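Local atomic coordinates of seryl-tRNA synthetase, cytoplasmic (Candida albicans, PDB entry 3QO7), a protein that catalyses the two-step attachment of serine to tRNA(Ser), first activating the amino acid with ATP as Ser-AMP and then transferring it to the tRNA acceptor end. Residues 244-249 against 298-303. Numbering follows the deposited sequence.
Sequences IATSEQ and FEKIEQ. With ATP (adenosine-5'-triphosphate), chain B.
E302 meets S247, T246 and E248 in turn as its side chain rises from strand 297-307. Its CB lies 3.5 Å from OG of S247. CG continues anti to the backbone N (chi1 -179°), and a bend at chi2 (81°) swings the carboxylate across T246, whose OG1 is 4.0 Å from CD. At the tip, OE2 comes alongside CB of E248, 3.9 Å away, and has a weak hydrogen bond from N402 on the neighbouring strand. This is consistent with the serine pocket of a class II synthetase: the T246-S247-E248 segment set against the second strand of motif 2 in the largely antiparallel catalytic sheet, and all four residues probably bind serine, as in relatives. The segment is shaped from within, since E248 N donates to T246 OG1 (3.2 Å, 159°), a capping bond at the turn into the helix. A water joins S247 to the strand, 2.7 Å from its OG and donating to the carbonyl O of K300. Towards the start of the strand the partner becomes ATP. N3 of its adenine sits 3.6 Å above the centre of the F298 ring, while K300, bent at chi3, brings NZ to 3.2 Å from the alpha-phosphate oxygen O2A.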
loop_
_atom_site.group_PDB
_atom_site.type_symbol
_atom_site.label_atom_id
_atom_site.label_comp_id
_atom_site.label_asym_id
_atom_site.label_seq_id
_atom_site.Cartn_x
_atom_site.Cartn_y
_atom_site.Cartn_z
ATOM N N ILE A 244 -0.373 5.983 4.945
ATOM C CA ILE A 244 0.705 6.880 5.337
ATOM C C ILE A 244 1.320 7.596 4.119
ATOM O O ILE A 244 1.360 7.056 3.006
ATOM C CB ILE A 244 1.816 6.141 6.115
ATOM C CG1 ILE A 244 2.638 5.259 5.190
ATOM C CG2 ILE A 244 1.227 5.297 7.275
ATOM C CD1 ILE A 244 3.609 4.358 5.941
ATOM N N ALA A 245 1.785 8.821 4.343
ATOM C CA ALA A 245 2.530 9.581 3.353
ATOM C C ALA A 245 4.022 9.263 3.389
ATOM O O ALA A 245 4.739 9.585 2.460
ATOM C CB ALA A 245 2.336 11.046 3.596
ATOM N N THR A 246 4.479 8.648 4.477
ATOM C CA THR A 246 5.898 8.379 4.718
ATOM C C THR A 246 5.992 7.534 5.982
ATOM O O THR A 246 5.181 7.706 6.910
ATOM C CB THR A 246 6.715 9.679 4.942
ATOM O OG1 THR A 246 7.957 9.359 5.589
ATOM C CG2 THR A 246 5.936 10.710 5.814
ATOM N N SER A 247 6.969 6.631 6.026
ATOM C CA SER A 247 7.085 5.735 7.157
ATOM C C SER A 247 7.432 6.487 8.443
ATOM O O SER A 247 7.294 5.944 9.542
ATOM C CB SER A 247 8.113 4.640 6.886
ATOM O OG SER A 247 9.372 5.200 6.563
ATOM N N GLU A 248 7.891 7.726 8.293
ATOM C CA GLU A 248 8.138 8.606 9.429
ATOM C C GLU A 248 6.881 8.766 10.311
ATOM O O GLU A 248 6.958 8.996 11.529
ATOM C CB GLU A 248 8.602 9.977 8.933
ATOM C CG GLU A 248 8.984 10.936 10.033
ATOM C CD GLU A 248 7.806 11.703 10.652
ATOM O OE1 GLU A 248 6.702 11.719 10.074
ATOM O OE2 GLU A 248 7.992 12.303 11.734
ATOM N N GLN A 249 5.713 8.678 9.704
ATOM C CA GLN A 249 4.536 8.849 10.509
ATOM C C GLN A 249 4.376 7.643 11.436
ATOM O O GLN A 249 4.363 7.798 12.652
ATOM C CB GLN A 249 3.334 9.104 9.623
ATOM C CG GLN A 249 3.340 10.497 9.024
ATOM C CD GLN A 249 2.509 10.612 7.746
ATOM O OE1 GLN A 249 2.249 9.624 7.043
ATOM N NE2 GLN A 249 2.086 11.823 7.445
ATOM N N PHE A 298 4.847 5.276 -3.977
ATOM C CA PHE A 298 6.280 5.059 -4.200
ATOM C C PHE A 298 6.924 4.540 -2.926
ATOM O O PHE A 298 6.306 4.553 -1.853
ATOM C CB PHE A 298 6.972 6.354 -4.656
ATOM C CG PHE A 298 6.814 7.499 -3.670
ATOM C CD1 PHE A 298 7.736 7.680 -2.626
ATOM C CD2 PHE A 298 5.732 8.359 -3.753
ATOM C CE1 PHE A 298 7.593 8.724 -1.702
ATOM C CE2 PHE A 298 5.572 9.387 -2.821
ATOM C CZ PHE A 298 6.510 9.571 -1.793
ATOM N N GLU A 299 8.164 4.082 -3.034
ATOM C CA GLU A 299 8.843 3.554 -1.861
ATOM C C GLU A 299 9.888 4.521 -1.321
ATOM O O GLU A 299 10.481 5.321 -2.069
ATOM C CB GLU A 299 9.440 2.182 -2.151
ATOM C CG GLU A 299 8.368 1.099 -2.371
ATOM C CD GLU A 299 7.640 1.301 -3.686
ATOM O OE1 GLU A 299 8.352 1.316 -4.731
ATOM O OE2 GLU A 299 6.380 1.478 -3.666
ATOM N N LYS A 300 10.099 4.468 -0.013
ATOM C CA LYS A 300 11.039 5.372 0.626
ATOM C C LYS A 300 11.788 4.641 1.733
ATOM O O LYS A 300 11.172 4.017 2.592
ATOM C CB LYS A 300 10.285 6.597 1.166
ATOM C CG LYS A 300 11.138 7.750 1.643
ATOM C CD LYS A 300 10.293 8.816 2.363
ATOM C CE LYS A 300 9.768 9.890 1.409
ATOM N NZ LYS A 300 9.183 11.065 2.150
ATOM N N ILE A 301 13.116 4.662 1.663
ATOM C CA ILE A 301 13.942 4.375 2.824
ATOM C C ILE A 301 14.140 5.678 3.593
ATOM O O ILE A 301 14.674 6.654 3.064
ATOM C CB ILE A 301 15.309 3.828 2.451
ATOM C CG1 ILE A 301 15.155 2.578 1.591
ATOM C CG2 ILE A 301 16.135 3.556 3.725
ATOM C CD1 ILE A 301 14.382 1.506 2.291
ATOM N N GLU A 302 13.698 5.682 4.843
ATOM C CA GLU A 302 13.673 6.881 5.658
ATOM C C GLU A 302 14.601 6.747 6.889
ATOM O O GLU A 302 14.598 5.728 7.538
ATOM C CB GLU A 302 12.240 7.097 6.108
ATOM C CG GLU A 302 12.046 8.330 6.941
ATOM C CD GLU A 302 11.924 9.591 6.116
ATOM O OE1 GLU A 302 12.040 9.510 4.865
ATOM O OE2 GLU A 302 11.700 10.669 6.730
ATOM N N GLN A 303 15.413 7.752 7.202
ATOM C CA GLN A 303 16.143 7.748 8.476
ATOM C C GLN A 303 15.243 8.320 9.569
ATOM O O GLN A 303 14.704 9.427 9.404
ATOM C CB GLN A 303 17.388 8.627 8.440
ATOM C CG GLN A 303 18.386 8.385 7.335
ATOM C CD GLN A 303 19.563 9.362 7.436
ATOM O OE1 GLN A 303 20.199 9.473 8.486
ATOM N NE2 GLN A 303 19.842 10.083 6.352
HETATM P PG ATP B . 9.364 19.309 0.162
HETATM O O1G ATP B . 8.390 20.156 0.949
HETATM O O2G ATP B . 8.705 18.303 -0.759
HETATM O O3G ATP B . 10.473 20.111 -0.478
HETATM P PB ATP B . 9.315 17.583 2.373
HETATM O O1B ATP B . 7.835 17.817 2.171
HETATM O O2B ATP B . 9.931 17.783 3.733
HETATM O O3B ATP B . 10.134 18.396 1.260
HETATM P PA ATP B . 8.627 14.922 1.756
HETATM O O1A ATP B . 7.309 15.514 1.283
HETATM O O2A ATP B . 8.708 14.087 3.015
HETATM O O3A ATP B . 9.705 16.099 1.928
HETATM O "O5'" ATP B . 9.451 14.268 0.535
HETATM C "C5'" ATP B . 10.854 14.077 0.732
HETATM C "C4'" ATP B . 11.353 13.188 -0.381
HETATM O "O4'" ATP B . 10.304 12.303 -0.804
HETATM C "C3'" ATP B . 11.654 14.056 -1.564
HETATM O "O3'" ATP B . 13.049 14.360 -1.546
HETATM C "C2'" ATP B . 11.229 13.232 -2.764
HETATM O "O2'" ATP B . 12.374 12.533 -3.261
HETATM C "C1'" ATP B . 10.228 12.220 -2.229
HETATM N N9 ATP B . 8.849 12.527 -2.716
HETATM C C8 ATP B . 8.019 13.438 -2.172
HETATM N N7 ATP B . 6.835 13.486 -2.841
HETATM C C5 ATP B . 6.893 12.592 -3.848
HETATM C C6 ATP B . 5.983 12.139 -4.928
HETATM N N6 ATP B . 4.742 12.678 -5.053
HETATM N N1 ATP B . 6.417 11.178 -5.772
HETATM C C2 ATP B . 7.638 10.633 -5.648
HETATM N N3 ATP B . 8.512 10.995 -4.684
HETATM C C4 ATP B . 8.216 11.957 -3.764
HETATM O O HOH W 1 8.963 4.982 3.904
#